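Local coordinates for thioredoxin-like protein (Klebsiella pneumoniae subsp. pneumoniae MGH 78578, PDB 3TY1), which probably binds carbohydrate, being related to the galactose mutarotases (aldose 1-epimerases), though its own substrate and any reaction are not established, at residues 57-62 / 75-80; 102-107 / 133-138; 122-127 / 320-325. All blocks are in the same frame, centred on the assembly; numbering follows the deposited sequence. Where two conformers were deposited one is given.

Contact 1 comes first along the chain: it pairs the start of strand 60-64 with the end of strand 70-76, at the open end of their hairpin in the antiparallel six-stranded sheet. It is complete before the others open and lies on the opposite side of the chain's centre, about 30 Å from contact 2 and 33 Å from contact 3 between centres. Those two cross. Contact 2 ties the chain after helix 100-103 to the turn after strand 131-133; contact 3 ties the loop before strand 126-128 to the one leading into helix 325-330, about 190 residues later. Probable hydrogen bonds from His136 N to Gly123 O and from Tyr133 N to Val126 O couple them.

Contact 1 of 3, residues 57-62 / 75-80; sequences DGLTIT and EGFGSR
The carbonyl oxygen of Glu75 is gripped from several directions. Thr60 N donates to Glu75 O over 2.7 Å, nearly straight at 172° and in the carbonyl plane, a bound water donates a second hydrogen bond, and Leu59 CA adds a C-H...O contact to Glu75 O at 3.4 Å. The return bond, Glu75 N to Thr60 O at 2.9 Å, completes an antiparallel hydrogen-bonded pair at the open end of the hairpin formed by strands 60-64 and 70-76. Beyond it the chain reverses in a type I' turn from Gly76 to Ser79, which leads into the short edge strand 79-81. The turn places the Phe77 ring against the other segment. Leu59 CD2 comes up to the ring edge, near its plane, 3.9 Å from Phe77 CE2, and the two side chains cross at about a right angle; the Phe77 ring also stacks with His353. One water bridges Gly58 O to Phe77 N, donating to the first and accepting from the second, and lies over the centre of the Phe77 ring. The water on Glu75 O also donates to Gly58 O and accepts from Thr60 OG1. With its CG anti to the carbonyl carbon (chi1 -51°), the Glu75 chain reaches out extended, bringing OE1 to 4.0 Å from Thr60 CG2. A third water lies 2.9 Å from each of Glu75 OE1, Thr60 O and Thr62 OG1.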
loop_
_atom_site.group_PDB
_atom_site.type_symbol
_atom_site.label_atom_id
_atom_site.label_comp_id
_atom_site.label_asym_id
_atom_site.label_seq_id
_atom_site.Cartn_x
_atom_site.Cartn_y
_atom_site.Cartn_z
ATOM N N ASP A 57 -28.693 11.608 24.922
ATOM C CA ASP A 57 -28.794 10.997 26.238
ATOM C C ASP A 57 -28.522 9.479 26.201
ATOM O O ASP A 57 -29.193 8.727 26.876
ATOM C CB ASP A 57 -30.242 11.249 26.742
ATOM C CG ASP A 57 -31.307 10.829 25.705
ATOM O OD1 ASP A 57 -30.952 10.110 24.752
ATOM O OD2 ASP A 57 -32.481 11.223 25.807
ATOM N N GLY A 58 -27.599 9.027 25.371
ATOM C CA GLY A 58 -27.345 7.613 25.226
ATOM C C GLY A 58 -25.901 7.393 24.907
ATOM O O GLY A 58 -25.057 8.104 25.428
ATOM N N LEU A 59 -25.640 6.428 24.034
ATOM C CA LEU A 59 -24.293 6.112 23.620
ATOM C C LEU A 59 -23.948 6.851 22.331
ATOM O O LEU A 59 -24.746 6.869 21.376
ATOM C CB LEU A 59 -24.130 4.625 23.385
ATOM C CG LEU A 59 -24.303 3.651 24.557
ATOM C CD1 LEU A 59 -24.025 2.202 24.082
ATOM C CD2 LEU A 59 -23.359 4.084 25.698
ATOM N N THR A 60 -22.727 7.368 22.276
ATOM C CA THR A 60 -22.189 7.900 21.043
ATOM C C THR A 60 -21.227 6.829 20.537
ATOM O O THR A 60 -20.278 6.427 21.239
ATOM C CB THR A 60 -21.545 9.287 21.208
ATOM O OG1 THR A 60 -22.583 10.221 21.483
ATOM C CG2 THR A 60 -20.838 9.726 19.866
ATOM N N ILE A 61 -21.528 6.295 19.358
ATOM C CA ILE A 61 -20.824 5.133 18.854
ATOM C C ILE A 61 -20.136 5.467 17.552
ATOM O O ILE A 61 -20.815 5.877 16.571
ATOM C CB ILE A 61 -21.830 3.973 18.570
ATOM C CG1 ILE A 61 -22.584 3.582 19.862
ATOM C CG2 ILE A 61 -21.081 2.777 17.897
ATOM C CD1 ILE A 61 -23.770 2.547 19.626
ATOM N N THR A 62 -18.816 5.293 17.517
ATOM C CA THR A 62 -18.016 5.625 16.337
ATOM C C THR A 62 -17.422 4.394 15.790
ATOM O O THR A 62 -16.778 3.634 16.523
ATOM C CB THR A 62 -16.882 6.613 16.680
ATOM O OG1 THR A 62 -17.458 7.789 17.241
ATOM C CG2 THR A 62 -16.062 6.976 15.426
ATOM N N GLU A 75 -19.073 6.114 23.893
ATOM C CA GLU A 75 -19.069 7.103 24.966
ATOM C C GLU A 75 -20.494 7.380 25.416
ATOM O O GLU A 75 -21.386 7.575 24.591
ATOM C CB GLU A 75 -18.472 8.478 24.539
ATOM C CG GLU A 75 -17.094 8.464 23.849
ATOM C CD GLU A 75 -16.787 9.712 22.918
ATOM O OE1 GLU A 75 -17.310 9.841 21.745
ATOM O OE2 GLU A 75 -15.948 10.540 23.350
ATOM N N GLY A 76 -20.687 7.475 26.728
ATOM C CA GLY A 76 -21.972 7.845 27.282
ATOM C C GLY A 76 -22.044 7.582 28.768
ATOM O O GLY A 76 -21.171 6.913 29.345
ATOM N N PHE A 77 -23.077 8.131 29.383
ATOM C CA PHE A 77 -23.361 7.922 30.793
ATOM C C PHE A 77 -22.168 8.205 31.725
ATOM O O PHE A 77 -22.003 7.522 32.731
ATOM C CB PHE A 77 -23.899 6.499 30.982
ATOM C CG PHE A 77 -25.118 6.200 30.135
ATOM C CD1 PHE A 77 -26.393 6.566 30.578
ATOM C CD2 PHE A 77 -24.991 5.589 28.877
ATOM C CE1 PHE A 77 -27.533 6.280 29.810
ATOM C CE2 PHE A 77 -26.125 5.322 28.084
ATOM C CZ PHE A 77 -27.406 5.672 28.563
ATOM N N GLY A 78 -21.336 9.176 31.369
ATOM C CA GLY A 78 -20.173 9.554 32.177
ATOM C C GLY A 78 -18.990 8.601 32.071
ATOM O O GLY A 78 -18.092 8.637 32.895
ATOM N N SER A 79 -18.969 7.750 31.051
ATOM C CA SER A 79 -17.910 6.755 30.915
ATOM C C SER A 79 -17.663 6.499 29.426
ATOM O O SER A 79 -18.156 7.236 28.546
ATOM C CB SER A 79 -18.310 5.472 31.683
ATOM O OG SER A 79 -17.285 4.473 31.701
ATOM N N ARG A 80 -16.888 5.465 29.147
ATOM C CA ARG A 80 -16.601 5.082 27.768
ATOM C C ARG A 80 -16.079 3.687 27.692
ATOM O O ARG A 80 -15.552 3.172 28.672
ATOM C CB ARG A 80 -15.538 5.986 27.131
ATOM C CG ARG A 80 -14.142 5.781 27.640
ATOM C CD ARG A 80 -13.047 6.368 26.735
ATOM N NE ARG A 80 -11.770 5.962 27.344
ATOM C CZ ARG A 80 -10.546 6.238 26.883
ATOM N NH1 ARG A 80 -10.360 6.900 25.750
ATOM N NH2 ARG A 80 -9.494 5.811 27.569
HETATM O O HOH W 1 -25.142 9.446 27.798
HETATM O O HOH W 2 -23.138 9.976 24.328
HETATM O O HOH W 3 -17.889 7.574 20.087
#

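Contact 2 of 3, residues 102-107 / 133-138; sequences NGLGWL and YTLHGK. With SO4 (sulfate ion), chain L.
Trp106 and His136 meet beside a pocket occupied by a sulfate ion, probably from the crystallisation liquor; such an anion may mark the sugar pocket expected of the mutarotase fold, though this is unproven. His136 NE2 donates to sulfate O3 over 2.6 Å, the ion lying at the imidazole edge, and His211 NE2 is hydrogen-bonded to the same sulfate. The imidazole points its edge at the indole face in a T-shaped stack: His136 CD2 is 3.7 Å from Trp106 CH2, with the planes at 68°. His136 CB covers the five-membered ring of the same indole in a CH-pi contact, 4.1 Å from its centroid. In the backbone, Leu135 N donates to Gly103 O at 2.9 Å, at the start of a type II turn from Thr134 to Gly137. Leu135 extends its CG anti to the backbone N (chi1 178°), carrying CD2 to 3.4 Å from Trp106 CE3 and 3.9 Å from Leu104 CD2. Trp106 packs on Val115 and His136 on Cys117, both of strand 114-119, so the turn after strand 131-133 is wedged between that strand and the segment following helix 100-103, where the backbone of Leu107 hydrogen-bonds to a second subunit.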
loop_
_atom_site.group_PDB
_atom_site.type_symbol
_atom_site.label_atom_id
_atom_site.label_comp_id
_atom_site.label_asym_id
_atom_site.label_seq_id
_atom_site.Cartn_x
_atom_site.Cartn_y
_atom_site.Cartn_z
ATOM N N ASN A 102 7.976 -8.058 10.405
ATOM C CA ASN A 102 7.814 -9.523 10.536
ATOM C C ASN A 102 6.362 -9.915 10.899
ATOM O O ASN A 102 6.129 -10.670 11.842
ATOM C CB ASN A 102 8.794 -10.049 11.611
ATOM C CG ASN A 102 8.896 -11.563 11.647
ATOM O OD1 ASN A 102 8.643 -12.219 10.647
ATOM N ND2 ASN A 102 9.341 -12.119 12.808
ATOM N N GLY A 103 5.404 -9.350 10.169
ATOM C CA GLY A 103 3.991 -9.602 10.368
ATOM C C GLY A 103 3.307 -8.832 11.491
ATOM O O GLY A 103 2.191 -9.191 11.910
ATOM N N LEU A 104 3.931 -7.763 11.945
ATOM C CA LEU A 104 3.361 -6.914 12.972
ATOM C C LEU A 104 2.974 -5.490 12.504
ATOM O O LEU A 104 2.686 -4.624 13.312
ATOM C CB LEU A 104 4.324 -6.852 14.146
ATOM C CG LEU A 104 4.671 -8.140 14.901
ATOM C CD1 LEU A 104 5.844 -7.842 15.942
ATOM C CD2 LEU A 104 3.409 -8.676 15.564
ATOM N N GLY A 105 2.877 -5.261 11.204
ATOM C CA GLY A 105 2.445 -3.948 10.676
ATOM C C GLY A 105 1.085 -3.507 11.185
ATOM O O GLY A 105 0.808 -2.308 11.281
ATOM N N TRP A 106 0.234 -4.479 11.524
ATOM C CA TRP A 106 -1.066 -4.209 12.144
ATOM C C TRP A 106 -0.957 -3.295 13.380
ATOM O O TRP A 106 -1.896 -2.557 13.664
ATOM C CB TRP A 106 -1.665 -5.552 12.539
ATOM C CG TRP A 106 -3.008 -5.628 13.076
ATOM C CD1 TRP A 106 -4.174 -6.004 12.396
ATOM C CD2 TRP A 106 -3.376 -5.503 14.445
ATOM N NE1 TRP A 106 -5.223 -6.070 13.279
ATOM C CE2 TRP A 106 -4.770 -5.787 14.538
ATOM C CE3 TRP A 106 -2.664 -5.231 15.615
ATOM C CZ2 TRP A 106 -5.449 -5.743 15.747
ATOM C CZ3 TRP A 106 -3.354 -5.196 16.814
ATOM C CH2 TRP A 106 -4.729 -5.435 16.860
ATOM N N LEU A 107 0.161 -3.374 14.114
ATOM C CA LEU A 107 0.418 -2.496 15.245
ATOM C C LEU A 107 0.422 -0.990 14.897
ATOM O O LEU A 107 0.209 -0.154 15.767
ATOM C CB LEU A 107 1.708 -2.893 15.951
ATOM C CG LEU A 107 1.779 -4.259 16.675
ATOM C CD1 LEU A 107 3.214 -4.445 17.169
ATOM C CD2 LEU A 107 0.794 -4.362 17.831
ATOM N N TYR A 133 1.640 -15.236 7.787
ATOM C CA TYR A 133 0.318 -15.021 8.335
ATOM C C TYR A 133 0.469 -13.861 9.271
ATOM O O TYR A 133 1.091 -13.994 10.307
ATOM C CB TYR A 133 -0.141 -16.255 9.107
ATOM C CG TYR A 133 -0.514 -17.392 8.197
ATOM C CD1 TYR A 133 -1.788 -17.474 7.663
ATOM C CD2 TYR A 133 0.420 -18.380 7.867
ATOM C CE1 TYR A 133 -2.151 -18.512 6.821
ATOM C CE2 TYR A 133 0.080 -19.433 7.033
ATOM C CZ TYR A 133 -1.202 -19.491 6.507
ATOM O OH TYR A 133 -1.545 -20.517 5.685
ATOM N N THR A 134 -0.103 -12.725 8.900
ATOM C CA THR A 134 0.096 -11.480 9.612
ATOM C C THR A 134 -0.832 -11.361 10.819
ATOM O O THR A 134 -1.893 -11.975 10.859
ATOM C CB THR A 134 -0.063 -10.303 8.651
ATOM O OG1 THR A 134 -1.360 -10.368 8.042
ATOM C CG2 THR A 134 1.039 -10.374 7.559
ATOM N N LEU A 135 -0.404 -10.558 11.790
ATOM C CA LEU A 135 -1.099 -10.387 13.051
ATOM C C LEU A 135 -2.592 -10.084 12.894
ATOM O O LEU A 135 -2.989 -9.022 12.372
ATOM C CB LEU A 135 -0.457 -9.245 13.873
ATOM C CG LEU A 135 -1.105 -8.905 15.227
ATOM C CD1 LEU A 135 -1.117 -10.104 16.189
ATOM C CD2 LEU A 135 -0.337 -7.746 15.886
ATOM N N HIS A 136 -3.408 -10.993 13.383
ATOM C CA HIS A 136 -4.869 -10.788 13.496
ATOM C C HIS A 136 -5.645 -10.668 12.208
ATOM O O HIS A 136 -6.751 -10.116 12.197
ATOM C CB HIS A 136 -5.194 -9.606 14.464
ATOM C CG HIS A 136 -4.881 -9.924 15.884
ATOM N ND1 HIS A 136 -5.079 -11.180 16.411
ATOM C CD2 HIS A 136 -4.424 -9.150 16.907
ATOM C CE1 HIS A 136 -4.740 -11.181 17.685
ATOM N NE2 HIS A 136 -4.350 -9.963 18.018
ATOM N N GLY A 137 -5.113 -11.228 11.135
ATOM C CA GLY A 137 -5.851 -11.319 9.897
ATOM C C GLY A 137 -6.094 -9.995 9.198
ATOM O O GLY A 137 -5.389 -8.965 9.443
ATOM N N LYS A 138 -7.085 -10.017 8.322
ATOM C CA LYS A 138 -7.319 -8.889 7.395
ATOM C C LYS A 138 -8.596 -8.101 7.540
ATOM O O LYS A 138 -8.652 -6.988 6.995
ATOM C CB LYS A 138 -7.172 -9.359 5.929
ATOM C CG LYS A 138 -5.700 -9.659 5.549
ATOM C CD LYS A 138 -5.509 -9.862 4.044
ATOM C CE LYS A 138 -5.460 -8.529 3.246
ATOM N NZ LYS A 138 -5.468 -8.748 1.746
HETATM S S SO4 L . -2.557 -8.220 20.953
HETATM O O1 SO4 L . -2.502 -6.766 21.135
HETATM O O2 SO4 L . -2.663 -8.899 22.263
HETATM O O3 SO4 L . -3.704 -8.598 20.123
HETATM O O4 SO4 L . -1.332 -8.640 20.269
HETATM O O HOH W 4 -7.961 -7.651 12.055
#

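Contact 3 of 3, residues 122-127 / 320-325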
loop_
_atom_site.group_PDB
_atom_site.type_symbol
_atom_site.label_atom_id
_atom_site.label_comp_id
_atom_site.label_asym_id
_atom_site.label_seq_id
_atom_site.Cartn_x
_atom_site.Cartn_y
_atom_site.Cartn_z
ATOM N N THR A 122 -6.338 -15.616 12.191
ATOM C CA THR A 122 -6.203 -14.702 13.309
ATOM C C THR A 122 -4.946 -15.022 14.118
ATOM O O THR A 122 -4.217 -15.957 13.829
ATOM C CB THR A 122 -7.452 -14.789 14.241
ATOM O OG1 THR A 122 -7.529 -13.609 15.023
ATOM C CG2 THR A 122 -7.423 -16.073 15.144
ATOM N N GLY A 123 -4.687 -14.201 15.126
ATOM C CA GLY A 123 -3.654 -14.497 16.099
ATOM C C GLY A 123 -2.287 -13.930 15.786
ATOM O O GLY A 123 -2.086 -13.266 14.753
ATOM N N HIS A 124 -1.339 -14.221 16.667
ATOM C CA HIS A 124 0.031 -13.733 16.496
ATOM C C HIS A 124 0.607 -14.241 15.167
ATOM O O HIS A 124 0.209 -15.293 14.682
ATOM C CB HIS A 124 0.926 -14.195 17.638
ATOM C CG HIS A 124 0.602 -13.581 18.955
ATOM N ND1 HIS A 124 1.103 -14.080 20.135
ATOM C CD2 HIS A 124 -0.171 -12.524 19.289
ATOM C CE1 HIS A 124 0.677 -13.336 21.137
ATOM N NE2 HIS A 124 -0.088 -12.381 20.649
ATOM N N PRO A 125 1.556 -13.499 14.577
ATOM C CA PRO A 125 2.096 -13.891 13.278
ATOM C C PRO A 125 3.008 -15.121 13.279
ATOM O O PRO A 125 3.532 -15.502 14.316
ATOM C CB PRO A 125 2.884 -12.652 12.825
ATOM C CG PRO A 125 3.349 -12.028 14.053
ATOM C CD PRO A 125 2.177 -12.253 15.067
ATOM N N VAL A 126 3.119 -15.752 12.116
ATOM C CA VAL A 126 4.003 -16.897 11.906
ATOM C C VAL A 126 4.190 -17.031 10.437
ATOM O O VAL A 126 3.272 -16.722 9.668
ATOM C CB VAL A 126 3.397 -18.251 12.438
ATOM C CG1 VAL A 126 2.054 -18.625 11.715
ATOM C CG2 VAL A 126 4.409 -19.436 12.325
ATOM N N THR A 127 5.379 -17.470 10.034
ATOM C CA THR A 127 5.654 -17.839 8.650
ATOM C C THR A 127 5.481 -19.358 8.565
ATOM O O THR A 127 6.195 -20.084 9.206
ATOM C CB THR A 127 7.064 -17.371 8.248
ATOM O OG1 THR A 127 7.165 -15.961 8.525
ATOM C CG2 THR A 127 7.387 -17.660 6.749
ATOM N N SER A 320 -10.700 -18.983 18.526
ATOM C CA SER A 320 -9.298 -19.301 18.792
ATOM C C SER A 320 -8.728 -18.445 19.909
ATOM O O SER A 320 -9.259 -17.371 20.270
ATOM C CB SER A 320 -8.438 -19.078 17.523
ATOM O OG SER A 320 -8.270 -20.242 16.752
ATOM N N TYR A 321 -7.639 -18.961 20.470
ATOM C CA TYR A 321 -6.757 -18.188 21.318
ATOM C C TYR A 321 -5.803 -17.461 20.373
ATOM O O TYR A 321 -5.816 -17.678 19.159
ATOM C CB TYR A 321 -6.003 -19.072 22.331
ATOM C CG TYR A 321 -6.923 -19.722 23.333
ATOM C CD1 TYR A 321 -7.710 -18.948 24.209
ATOM C CD2 TYR A 321 -7.019 -21.103 23.426
ATOM C CE1 TYR A 321 -8.556 -19.580 25.166
ATOM C CE2 TYR A 321 -7.862 -21.717 24.346
ATOM C CZ TYR A 321 -8.631 -20.960 25.213
ATOM O OH TYR A 321 -9.476 -21.592 26.126
ATOM N N ALA A 322 -4.981 -16.584 20.942
ATOM C CA ALA A 322 -4.134 -15.706 20.157
ATOM C C ALA A 322 -2.807 -16.299 19.683
ATOM O O ALA A 322 -1.963 -15.569 19.115
ATOM C CB ALA A 322 -3.897 -14.370 20.949
ATOM N N TYR A 323 -2.595 -17.594 19.918
ATOM C CA TYR A 323 -1.439 -18.277 19.346
ATOM C C TYR A 323 -1.511 -18.228 17.824
ATOM O O TYR A 323 -2.573 -17.993 17.284
ATOM C CB TYR A 323 -1.349 -19.737 19.787
ATOM C CG TYR A 323 -1.197 -19.932 21.271
ATOM C CD1 TYR A 323 -0.016 -19.608 21.909
ATOM C CD2 TYR A 323 -2.251 -20.442 22.044
ATOM C CE1 TYR A 323 0.129 -19.789 23.284
ATOM C CE2 TYR A 323 -2.118 -20.625 23.418
ATOM C CZ TYR A 323 -0.926 -20.286 24.026
ATOM O OH TYR A 323 -0.764 -20.439 25.374
ATOM N N PRO A 324 -0.368 -18.419 17.124
ATOM C CA PRO A 324 -0.374 -18.414 15.668
ATOM C C PRO A 324 -1.209 -19.539 15.067
ATOM O O PRO A 324 -1.506 -20.521 15.738
ATOM C CB PRO A 324 1.104 -18.576 15.293
ATOM C CG PRO A 324 1.862 -18.189 16.482
ATOM C CD PRO A 324 0.998 -18.544 17.658
ATOM N N VAL A 325 -1.575 -19.370 13.811
ATOM C CA VAL A 325 -2.448 -20.300 13.104
ATOM C C VAL A 325 -1.903 -21.739 13.076
ATOM O O VAL A 325 -2.695 -22.691 13.053
ATOM C CB VAL A 325 -2.769 -19.772 11.684
ATOM C CG1 VAL A 325 -1.494 -19.776 10.803
ATOM C CG2 VAL A 325 -3.909 -20.566 11.061
HETATM O O HOH W 5 -1.495 -16.566 12.822
HETATM O O HOH W 6 -4.232 -18.318 14.994
#
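Residues 122-124 run beside the loop 320-324, with Gly123 CA 4.3 Å from Ala322 CA and one direct backbone hydrogen bond between them. It runs from His124 N to Ala322 O, 2.9 Å and nearly straight at 170°, though the donor is tilted 35° from the carbonyl plane. Gly123 has no side chain to hold the backbones apart on the side facing Tyr323 O, and its CA lies 3.6 Å from Ala322 O. Next to it, Pro324 CA makes a C-H...O contact to His124 O at 3.3 Å. Of two waters between the backbones, one accepts from Val325 N and donates to both Thr122 O and His124 O; the other donates to Thr122 O and Tyr323 O. Pro324 is at the N-cap position of helix 325-330, so the first water ties an amide at the helix start to the loop between strands 114-119 and 126-128. The two loops are fastened beside strand 204-214 of the beta-supersandwich, where Thr122 packs on Ile209 and Val325 on Gln207. Ala322 O lies over one face of the His124 imidazole, 3.2 Å from His124 CG, while His124 ND1 is hydrogen-bonded to Glu384 OE1. The nearest atoms of the His124 side chain and the sulfate held by His136 are about 4 Å apart. Val126 turns CG1 into the crowded position between backbone N and carbonyl carbon (chi1 61°), which brings it against Val325 CG1 at 3.8 Å, and Val126 CB meets Pro324 CB at 3.7 Å. Thr122 CG2 touches Ser320, whose OG hydrogen-bonds to Glu328 of helix 325-330.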